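Local coordinates for teicoplanin pseudoaglycone deacetylases Orf2 (Actinoplanes teichomyceticus, PDB 3DFF), which probably catalyses the zinc-dependent removal of an acetyl group from a teicoplanin pseudoaglycone during biosynthesis of this lipoglycopeptide antibiotic, at residues A[8-13]-A[36-41]; A[22-27]-A[262-267]; A[149-154]-A[181-186]. All blocks are in the same frame, centred on the assembly; numbering follows the deposited sequence.

Overall arrangement
All three contacts gather round one mixed beta sheet. Contact 1 pairs strands 9-14 and 37-42, and contact 3 pairs strands 151-155 and 182-185; strands 9-14 and 151-155 are neighbours, and the centres of the two pairs lie about 9 Å apart. Contact 2 ties helix 19-33, which links the strands of contact 1, to strand 263-269, antiparallel to 182-185. Its centre lies about 13 Å from contact 1's and 9 Å from contact 3's. In sequence, contact 1 closes before contact 3 opens, whereas contact 2 brings the last strand back to the first helix. Side chains of Ser-23 (contact 2) and Trp-185 (contact 3) lie about 8 Å from the bound zinc, so sheet and helix frame its site.

Contact 1 of 3, residues A[8-13]-A[36-41]; sequences TRLLAI and ANVLVY
Ile-13 and Tyr-41 touch through CG2 of the isoleucine and CD2 of the ring, 3.9 Å apart, the two side chains lying aslant. The tyrosine CG is anti to the backbone N (chi1 165°), the rotation that puts the ring where CD2 can meet that methyl. Separately, the pairing of the backbones sets Tyr-41 CB within reach of Leu-11, whose CD1 comes to 4.1 Å from it, the leucine and tyrosine running alongside and pointing the same way. The same methyl meets CD2 of Leu-39 at 4.1 Å. Leucine is long enough for CD1 to reach over to strand 37-42 and touch both residues. On the face carrying Leu-10 and Ala-12 the fit is simpler: the short CB of Ala-12 meets CG2 of Val-40 at 4.0 Å, small and beta-branched groups being apt for a surface on which a helix must lie close.

The backbones beneath run parallel and in register. Five hydrogen bonds alternate between them, from Asn-37 N to Thr-8 O (2.8 Å) through to Tyr-41 N to Ala-12 O (2.8 Å); that from Leu-39 N to Leu-10 O is the straightest, at 173°.

Helix 19-33 joins the two strands and covers one face, where Ala-31 touches both Leu-10 and Val-38. Helix 126-147 covers the other, with Ile-140 on Ile-13 and Ile-143 on Tyr-41. Strands 89-92 and 151-155 continue the sheet on its two flanks.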
loop_
_atom_site.group_PDB
_atom_site.type_symbol
_atom_site.label_atom_id
_atom_site.label_comp_id
_atom_site.label_asym_id
_atom_site.label_seq_id
_atom_site.Cartn_x
_atom_site.Cartn_y
_atom_site.Cartn_z
ATOM N N THR A 8 11.049 -20.048 1.528
ATOM C CA THR A 8 10.768 -18.585 1.647
ATOM C C THR A 8 9.271 -18.341 1.609
ATOM O O THR A 8 8.592 -18.722 0.650
ATOM C CB THR A 8 11.434 -17.769 0.533
ATOM O OG1 THR A 8 12.835 -18.048 0.516
ATOM C CG2 THR A 8 11.235 -16.265 0.769
ATOM N N ARG A 9 8.774 -17.701 2.664
ATOM C CA ARG A 9 7.372 -17.332 2.785
ATOM C C ARG A 9 7.320 -15.799 2.908
ATOM O O ARG A 9 7.691 -15.247 3.929
ATOM C CB ARG A 9 6.748 -18.012 4.009
ATOM C CG ARG A 9 6.627 -19.548 3.912
ATOM C CD ARG A 9 6.084 -20.161 5.210
ATOM N NE ARG A 9 7.086 -20.976 5.903
ATOM C CZ ARG A 9 8.019 -20.512 6.738
ATOM N NH1 ARG A 9 8.111 -19.221 7.009
ATOM N NH2 ARG A 9 8.876 -21.347 7.304
ATOM N N LEU A 10 6.875 -15.137 1.847
ATOM C CA LEU A 10 6.903 -13.679 1.779
ATOM C C LEU A 10 5.500 -13.115 2.001
ATOM O O LEU A 10 4.595 -13.398 1.219
ATOM C CB LEU A 10 7.445 -13.238 0.418
ATOM C CG LEU A 10 7.469 -11.734 0.096
ATOM C CD1 LEU A 10 8.339 -10.991 1.064
ATOM C CD2 LEU A 10 7.959 -11.520 -1.313
ATOM N N LEU A 11 5.333 -12.340 3.069
ATOM C CA LEU A 11 4.054 -11.669 3.333
ATOM C C LEU A 11 4.201 -10.189 3.005
ATOM O O LEU A 11 4.967 -9.492 3.676
ATOM C CB LEU A 11 3.653 -11.819 4.804
ATOM C CG LEU A 11 2.384 -11.097 5.300
ATOM C CD1 LEU A 11 1.123 -11.594 4.561
ATOM C CD2 LEU A 11 2.253 -11.234 6.812
ATOM N N ALA A 12 3.479 -9.742 1.979
ATOM C CA ALA A 12 3.430 -8.326 1.643
ATOM C C ALA A 12 2.184 -7.753 2.304
ATOM O O ALA A 12 1.120 -8.374 2.275
ATOM C CB ALA A 12 3.414 -8.120 0.159
ATOM N N ILE A 13 2.320 -6.582 2.913
ATOM C CA ILE A 13 1.167 -5.949 3.561
ATOM C C ILE A 13 0.884 -4.610 2.896
ATOM O O ILE A 13 1.626 -3.649 3.079
ATOM C CB ILE A 13 1.401 -5.805 5.057
ATOM C CG1 ILE A 13 1.741 -7.183 5.676
ATOM C CG2 ILE A 13 0.192 -5.176 5.758
ATOM C CD1 ILE A 13 1.970 -7.141 7.127
ATOM N N ALA A 36 9.194 -18.908 -3.991
ATOM C CA ALA A 36 8.719 -18.476 -2.671
ATOM C C ALA A 36 7.203 -18.612 -2.577
ATOM O O ALA A 36 6.515 -18.549 -3.579
ATOM C CB ALA A 36 9.146 -17.040 -2.380
ATOM N N ASN A 37 6.692 -18.825 -1.368
ATOM C CA ASN A 37 5.254 -18.788 -1.126
ATOM C C ASN A 37 4.912 -17.327 -0.819
ATOM O O ASN A 37 5.396 -16.781 0.172
ATOM C CB ASN A 37 4.896 -19.699 0.044
ATOM C CG ASN A 37 3.392 -19.839 0.254
ATOM O OD1 ASN A 37 2.575 -19.380 -0.557
ATOM N ND2 ASN A 37 3.018 -20.491 1.350
ATOM N N VAL A 38 4.116 -16.706 -1.689
ATOM C CA VAL A 38 3.870 -15.258 -1.619
ATOM C C VAL A 38 2.401 -14.973 -1.336
ATOM O O VAL A 38 1.512 -15.496 -2.024
ATOM C CB VAL A 38 4.304 -14.536 -2.926
ATOM C CG1 VAL A 38 4.096 -13.018 -2.810
ATOM C CG2 VAL A 38 5.778 -14.860 -3.271
ATOM N N LEU A 39 2.168 -14.157 -0.314
ATOM C CA LEU A 39 0.818 -13.717 0.053
ATOM C C LEU A 39 0.796 -12.211 0.206
ATOM O O LEU A 39 1.596 -11.657 0.954
ATOM C CB LEU A 39 0.375 -14.363 1.364
ATOM C CG LEU A 39 -1.042 -14.030 1.887
ATOM C CD1 LEU A 39 -2.121 -14.447 0.908
ATOM C CD2 LEU A 39 -1.239 -14.680 3.250
ATOM N N VAL A 40 -0.149 -11.572 -0.480
ATOM C CA VAL A 40 -0.303 -10.115 -0.409
ATOM C C VAL A 40 -1.598 -9.826 0.332
ATOM O O VAL A 40 -2.687 -10.067 -0.199
ATOM C CB VAL A 40 -0.310 -9.500 -1.801
ATOM C CG1 VAL A 40 -0.513 -7.975 -1.732
ATOM C CG2 VAL A 40 1.024 -9.840 -2.534
ATOM N N TYR A 41 -1.444 -9.360 1.563
ATOM C CA TYR A 41 -2.571 -9.022 2.439
ATOM C C TYR A 41 -2.813 -7.534 2.344
ATOM O O TYR A 41 -1.896 -6.752 2.595
ATOM C CB TYR A 41 -2.219 -9.406 3.879
ATOM C CG TYR A 41 -3.103 -8.807 4.963
ATOM C CD1 TYR A 41 -4.475 -9.091 5.010
ATOM C CD2 TYR A 41 -2.568 -7.968 5.936
ATOM C CE1 TYR A 41 -5.287 -8.546 6.001
ATOM C CE2 TYR A 41 -3.370 -7.405 6.945
ATOM C CZ TYR A 41 -4.738 -7.704 6.968
ATOM O OH TYR A 41 -5.542 -7.167 7.949
#

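Contact 2 of 3, residues A[22-27]-A[262-267]; sequences LSFGAG and ETTWPV
Glu-262 opens the segment by driving its carboxylate into a turn of helix 19-33. Its CG stands anti to the carbonyl carbon (chi1 -70°), and the chain runs on extended, passing the carbonyl of Ser-23, whose O is 3.5 Å from Glu-262 CG. At the far end the two oxygens divide the work: OE1 accepts from Ala-26 N at 3.0 Å, and OE2 from Gly-27 N at 2.9 Å. Both N-H groups approach on the syn side, about 20° out of the carboxylate plane, so a fork of two bonds fixes the rotation of the group. The helix is kinked here, and the amides of Ala-26 and Gly-27 have no bond to the turn before; the glutamate supplies the acceptors in its place. Lys-222 forms a salt bridge to OE1 and also binds Leu-22 O, which would be expected to keep the buried carboxylate ionised.

Small residues suit the helical side. Ala-26 CB packs 3.4 Å from OE1 of Glu-262, and Gly-27 presents its CA to one face of the Phe-24 ring, 3.9 Å above the plane. That ring crosses the glutamate side chain at about a right angle, its CD1 being 3.7 Å from Glu-262 OE2.

Two residues on, Thr-264 again points toward the helix. Its CG2 touches Phe-24 CE1 at 4.0 Å, with the side chains roughly perpendicular, while its OG1 is hydrogen-bonded to Arg-183.

A buried glutamate gripping consecutive amides at a helix kink thus joins the C-terminal strand to the first helix of this PIG-L-type fold, the helix that begins with the zinc ligand Asp-19.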
loop_
_atom_site.group_PDB
_atom_site.type_symbol
_atom_site.label_atom_id
_atom_site.label_comp_id
_atom_site.label_asym_id
_atom_site.label_seq_id
_atom_site.Cartn_x
_atom_site.Cartn_y
_atom_site.Cartn_z
ATOM N N LEU A 22 1.777 -1.607 -7.396
ATOM C CA LEU A 22 2.454 -0.394 -7.874
ATOM C C LEU A 22 3.881 -0.285 -7.368
ATOM O O LEU A 22 4.790 0.134 -8.115
ATOM C CB LEU A 22 1.704 0.843 -7.381
ATOM C CG LEU A 22 0.434 1.190 -8.145
ATOM C CD1 LEU A 22 -0.396 2.164 -7.312
ATOM C CD2 LEU A 22 0.758 1.774 -9.528
ATOM N N SER A 23 4.081 -0.627 -6.103
ATOM C CA SER A 23 5.362 -0.371 -5.444
ATOM C C SER A 23 6.337 -1.531 -5.515
ATOM O O SER A 23 7.557 -1.319 -5.485
ATOM C CB SER A 23 5.158 0.023 -3.979
ATOM O OG SER A 23 4.305 1.147 -3.870
ATOM N N PHE A 24 5.801 -2.747 -5.597
ATOM C CA PHE A 24 6.611 -3.944 -5.331
ATOM C C PHE A 24 6.209 -5.111 -6.236
ATOM O O PHE A 24 6.615 -6.249 -5.995
ATOM C CB PHE A 24 6.494 -4.302 -3.835
ATOM C CG PHE A 24 7.520 -5.305 -3.334
ATOM C CD1 PHE A 24 8.885 -5.082 -3.488
ATOM C CD2 PHE A 24 7.101 -6.450 -2.672
ATOM C CE1 PHE A 24 9.827 -6.014 -3.008
ATOM C CE2 PHE A 24 8.024 -7.385 -2.188
ATOM C CZ PHE A 24 9.384 -7.170 -2.357
ATOM N N GLY A 25 5.446 -4.826 -7.287
ATOM C CA GLY A 25 4.921 -5.873 -8.158
ATOM C C GLY A 25 6.039 -6.677 -8.807
ATOM O O GLY A 25 5.925 -7.885 -8.947
ATOM N N ALA A 26 7.111 -5.996 -9.207
ATOM C CA ALA A 26 8.262 -6.707 -9.796
ATOM C C ALA A 26 8.885 -7.657 -8.775
ATOM O O ALA A 26 9.139 -8.823 -9.093
ATOM C CB ALA A 26 9.300 -5.726 -10.347
ATOM N N GLY A 27 9.103 -7.167 -7.553
ATOM C CA GLY A 27 9.590 -7.977 -6.424
ATOM C C GLY A 27 8.714 -9.179 -6.098
ATOM O O GLY A 27 9.218 -10.293 -5.861
ATOM N N GLU A 262 13.178 -1.740 -7.996
ATOM C CA GLU A 262 12.370 -1.176 -6.927
ATOM C C GLU A 262 13.242 -0.989 -5.704
ATOM O O GLU A 262 14.071 -1.858 -5.382
ATOM C CB GLU A 262 11.195 -2.108 -6.614
ATOM C CG GLU A 262 10.135 -2.143 -7.712
ATOM C CD GLU A 262 9.226 -3.365 -7.680
ATOM O OE1 GLU A 262 8.151 -3.295 -8.310
ATOM O OE2 GLU A 262 9.602 -4.401 -7.073
ATOM N N THR A 263 13.065 0.152 -5.036
ATOM C CA THR A 263 13.811 0.492 -3.831
ATOM C C THR A 263 13.088 -0.004 -2.575
ATOM O O THR A 263 11.891 0.264 -2.401
ATOM C CB THR A 263 14.046 2.012 -3.772
ATOM O OG1 THR A 263 14.815 2.404 -4.926
ATOM C CG2 THR A 263 14.796 2.427 -2.520
ATOM N N THR A 264 13.828 -0.713 -1.720
ATOM C CA THR A 264 13.335 -1.151 -0.416
ATOM C C THR A 264 14.389 -0.902 0.675
ATOM O O THR A 264 15.583 -0.811 0.380
ATOM C CB THR A 264 12.938 -2.659 -0.415
ATOM O OG1 THR A 264 14.092 -3.486 -0.679
ATOM C CG2 THR A 264 11.845 -2.957 -1.436
ATOM N N TRP A 265 13.954 -0.786 1.929
ATOM C CA TRP A 265 14.876 -0.594 3.037
ATOM C C TRP A 265 14.564 -1.611 4.108
ATOM O O TRP A 265 13.384 -1.865 4.385
ATOM C CB TRP A 265 14.699 0.772 3.680
ATOM C CG TRP A 265 14.967 1.938 2.808
ATOM C CD1 TRP A 265 16.155 2.591 2.649
ATOM C CD2 TRP A 265 14.012 2.627 1.993
ATOM N NE1 TRP A 265 15.999 3.644 1.776
ATOM C CE2 TRP A 265 14.696 3.686 1.357
ATOM C CE3 TRP A 265 12.645 2.452 1.741
ATOM C CZ2 TRP A 265 14.058 4.569 0.477
ATOM C CZ3 TRP A 265 12.004 3.338 0.867
ATOM C CH2 TRP A 265 12.718 4.380 0.247
ATOM N N PRO A 266 15.601 -2.177 4.751
ATOM C CA PRO A 266 15.291 -3.022 5.909
ATOM C C PRO A 266 14.957 -2.120 7.084
ATOM O O PRO A 266 15.469 -1.002 7.160
ATOM C CB PRO A 266 16.607 -3.760 6.156
ATOM C CG PRO A 266 17.667 -2.785 5.673
ATOM C CD PRO A 266 17.055 -2.083 4.488
ATOM N N VAL A 267 14.084 -2.576 7.981
ATOM C CA VAL A 267 13.801 -1.840 9.197
ATOM C C VAL A 267 14.460 -2.568 10.359
ATOM O O VAL A 267 14.224 -3.765 10.568
ATOM C CB VAL A 267 12.297 -1.743 9.504
ATOM C CG1 VAL A 267 12.077 -0.775 10.653
ATOM C CG2 VAL A 267 11.565 -1.269 8.283
#

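Contact 3 of 3, residues A[149-154]-A[181-186]; sequences PTLVVT and PVRLWE
Trp-185 meets one oxygen of Thr-154 twice: its backbone N donates to Thr-154 O at 2.8 Å, and its indole folds back to pack against the same oxygen, which lies over one ring face, toward the rim, 3.4 Å from CD2 of Trp-185. That fold requires CG to sit between the backbone N and the carbonyl carbon (chi1 61°). CE3 then meets CG1 of Val-153 at 3.5 Å, the two side chains meeting at a slant. On the other face of the sheet, Thr-154 CG2 and Leu-184 CD2 are tightly packed at 3.4 Å, their side chains alongside and pointing the same way.

At the other end Pro-181, whose own nitrogen has no hydrogen to give, offers its O to Val-152 N at 3.0 Å. Leu-151 CD1 reaches both Pro-181 CB and the aliphatic CG of Arg-183, 4.1 Å from the latter. These parallel strands, joined by helix 162-178, form a beta-alpha-beta unit of the Rossmann-like sheet; Ala-171 and Thr-175 of that helix cover the face of Val-152 and Thr-154.

Further out, Thr-154 OG1 is hydrogen-bonded to Ile-13 O, which ties this pair to strand 9-14. The indole lies near the zinc ligands Asp-19 and His-164. In this model Glu-186 is hydrogen-bonded to His-250; the two are ligands of a further zinc in a structure of this protein, an ion not bound to this chain here.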
loop_
_atom_site.group_PDB
_atom_site.type_symbol
_atom_site.label_atom_id
_atom_site.label_comp_id
_atom_site.label_asym_id
_atom_site.label_seq_id
_atom_site.Cartn_x
_atom_site.Cartn_y
_atom_site.Cartn_z
ATOM N N PRO A 149 5.501 -16.105 8.020
ATOM C CA PRO A 149 6.386 -15.602 6.973
ATOM C C PRO A 149 7.854 -15.616 7.422
ATOM O O PRO A 149 8.132 -15.536 8.609
ATOM C CB PRO A 149 5.932 -14.149 6.827
ATOM C CG PRO A 149 5.499 -13.786 8.219
ATOM C CD PRO A 149 4.748 -15.014 8.670
ATOM N N THR A 150 8.773 -15.729 6.469
ATOM C CA THR A 150 10.186 -15.527 6.754
ATOM C C THR A 150 10.595 -14.081 6.526
ATOM O O THR A 150 11.617 -13.631 7.053
ATOM C CB THR A 150 11.085 -16.438 5.900
ATOM O OG1 THR A 150 10.707 -16.330 4.529
ATOM C CG2 THR A 150 10.962 -17.888 6.353
ATOM N N LEU A 151 9.767 -13.357 5.762
ATOM C CA LEU A 151 10.006 -11.948 5.440
ATOM C C LEU A 151 8.668 -11.241 5.293
ATOM O O LEU A 151 7.761 -11.767 4.652
ATOM C CB LEU A 151 10.768 -11.793 4.123
ATOM C CG LEU A 151 11.103 -10.353 3.668
ATOM C CD1 LEU A 151 11.930 -9.636 4.703
ATOM C CD2 LEU A 151 11.803 -10.303 2.320
ATOM N N VAL A 152 8.563 -10.056 5.882
ATOM C CA VAL A 152 7.396 -9.196 5.650
ATOM C C VAL A 152 7.865 -7.915 4.953
ATOM O O VAL A 152 8.873 -7.319 5.356
ATOM C CB VAL A 152 6.700 -8.815 6.971
ATOM C CG1 VAL A 152 5.566 -7.803 6.732
ATOM C CG2 VAL A 152 6.143 -10.046 7.671
ATOM N N VAL A 153 7.129 -7.493 3.925
ATOM C CA VAL A 153 7.394 -6.197 3.279
ATOM C C VAL A 153 6.118 -5.367 3.301
ATOM O O VAL A 153 5.049 -5.872 2.988
ATOM C CB VAL A 153 7.898 -6.325 1.831
ATOM C CG1 VAL A 153 8.439 -4.981 1.332
ATOM C CG2 VAL A 153 9.031 -7.391 1.731
ATOM N N THR A 154 6.261 -4.099 3.654
ATOM C CA THR A 154 5.108 -3.194 3.685
ATOM C C THR A 154 5.558 -1.818 3.209
ATOM O O THR A 154 6.681 -1.676 2.722
ATOM C CB THR A 154 4.465 -3.124 5.079
ATOM O OG1 THR A 154 3.198 -2.460 4.943
ATOM C CG2 THR A 154 5.344 -2.377 6.075
ATOM N N PRO A 181 11.642 -10.564 10.251
ATOM C CA PRO A 181 12.323 -9.499 9.499
ATOM C C PRO A 181 11.317 -8.729 8.680
ATOM O O PRO A 181 10.413 -9.337 8.111
ATOM C CB PRO A 181 13.205 -10.253 8.508
ATOM C CG PRO A 181 13.286 -11.636 9.006
ATOM C CD PRO A 181 12.114 -11.909 9.866
ATOM N N VAL A 182 11.527 -7.425 8.574
ATOM C CA VAL A 182 10.615 -6.569 7.821
ATOM C C VAL A 182 11.390 -5.559 6.970
ATOM O O VAL A 182 12.454 -5.098 7.368
ATOM C CB VAL A 182 9.611 -5.870 8.768
ATOM C CG1 VAL A 182 10.298 -4.894 9.711
ATOM C CG2 VAL A 182 8.476 -5.202 7.978
ATOM N N ARG A 183 10.843 -5.254 5.793
ATOM C CA ARG A 183 11.412 -4.243 4.904
ATOM C C ARG A 183 10.273 -3.324 4.501
ATOM O O ARG A 183 9.106 -3.725 4.578
ATOM C CB ARG A 183 12.026 -4.863 3.649
ATOM C CG ARG A 183 13.163 -5.854 3.894
ATOM C CD ARG A 183 13.706 -6.391 2.583
ATOM N NE ARG A 183 14.407 -5.376 1.798
ATOM C CZ ARG A 183 15.679 -5.020 1.988
ATOM N NH1 ARG A 183 16.401 -5.586 2.952
ATOM N NH2 ARG A 183 16.226 -4.077 1.233
ATOM N N LEU A 184 10.612 -2.096 4.112
ATOM C CA LEU A 184 9.609 -1.172 3.576
ATOM C C LEU A 184 9.915 -0.901 2.119
ATOM O O LEU A 184 11.077 -0.707 1.766
ATOM C CB LEU A 184 9.635 0.145 4.333
ATOM C CG LEU A 184 9.575 0.059 5.860
ATOM C CD1 LEU A 184 9.524 1.446 6.471
ATOM C CD2 LEU A 184 8.391 -0.785 6.328
ATOM N N TRP A 185 8.886 -0.833 1.286
ATOM C CA TRP A 185 9.103 -0.451 -0.107
ATOM C C TRP A 185 8.906 1.038 -0.271
ATOM O O TRP A 185 8.255 1.701 0.546
ATOM C CB TRP A 185 8.185 -1.221 -1.067
ATOM C CG TRP A 185 6.712 -1.004 -0.851
ATOM C CD1 TRP A 185 6.022 0.188 -0.921
ATOM C CD2 TRP A 185 5.741 -2.007 -0.544
ATOM N NE1 TRP A 185 4.675 -0.024 -0.662
ATOM C CE2 TRP A 185 4.485 -1.362 -0.419
ATOM C CE3 TRP A 185 5.810 -3.389 -0.338
ATOM C CZ2 TRP A 185 3.299 -2.075 -0.131
ATOM C CZ3 TRP A 185 4.625 -4.092 -0.025
ATOM C CH2 TRP A 185 3.402 -3.427 0.057
ATOM N N GLU A 186 9.460 1.569 -1.356
ATOM C CA GLU A 186 9.272 2.970 -1.685
ATOM C C GLU A 186 7.888 3.135 -2.304
ATOM O O GLU A 186 7.613 2.546 -3.360
ATOM C CB GLU A 186 10.377 3.383 -2.665
ATOM C CG GLU A 186 10.365 4.844 -2.973
ATOM C CD GLU A 186 11.405 5.226 -4.015
ATOM O OE1 GLU A 186 11.613 4.459 -4.985
ATOM O OE2 GLU A 186 12.014 6.307 -3.856
#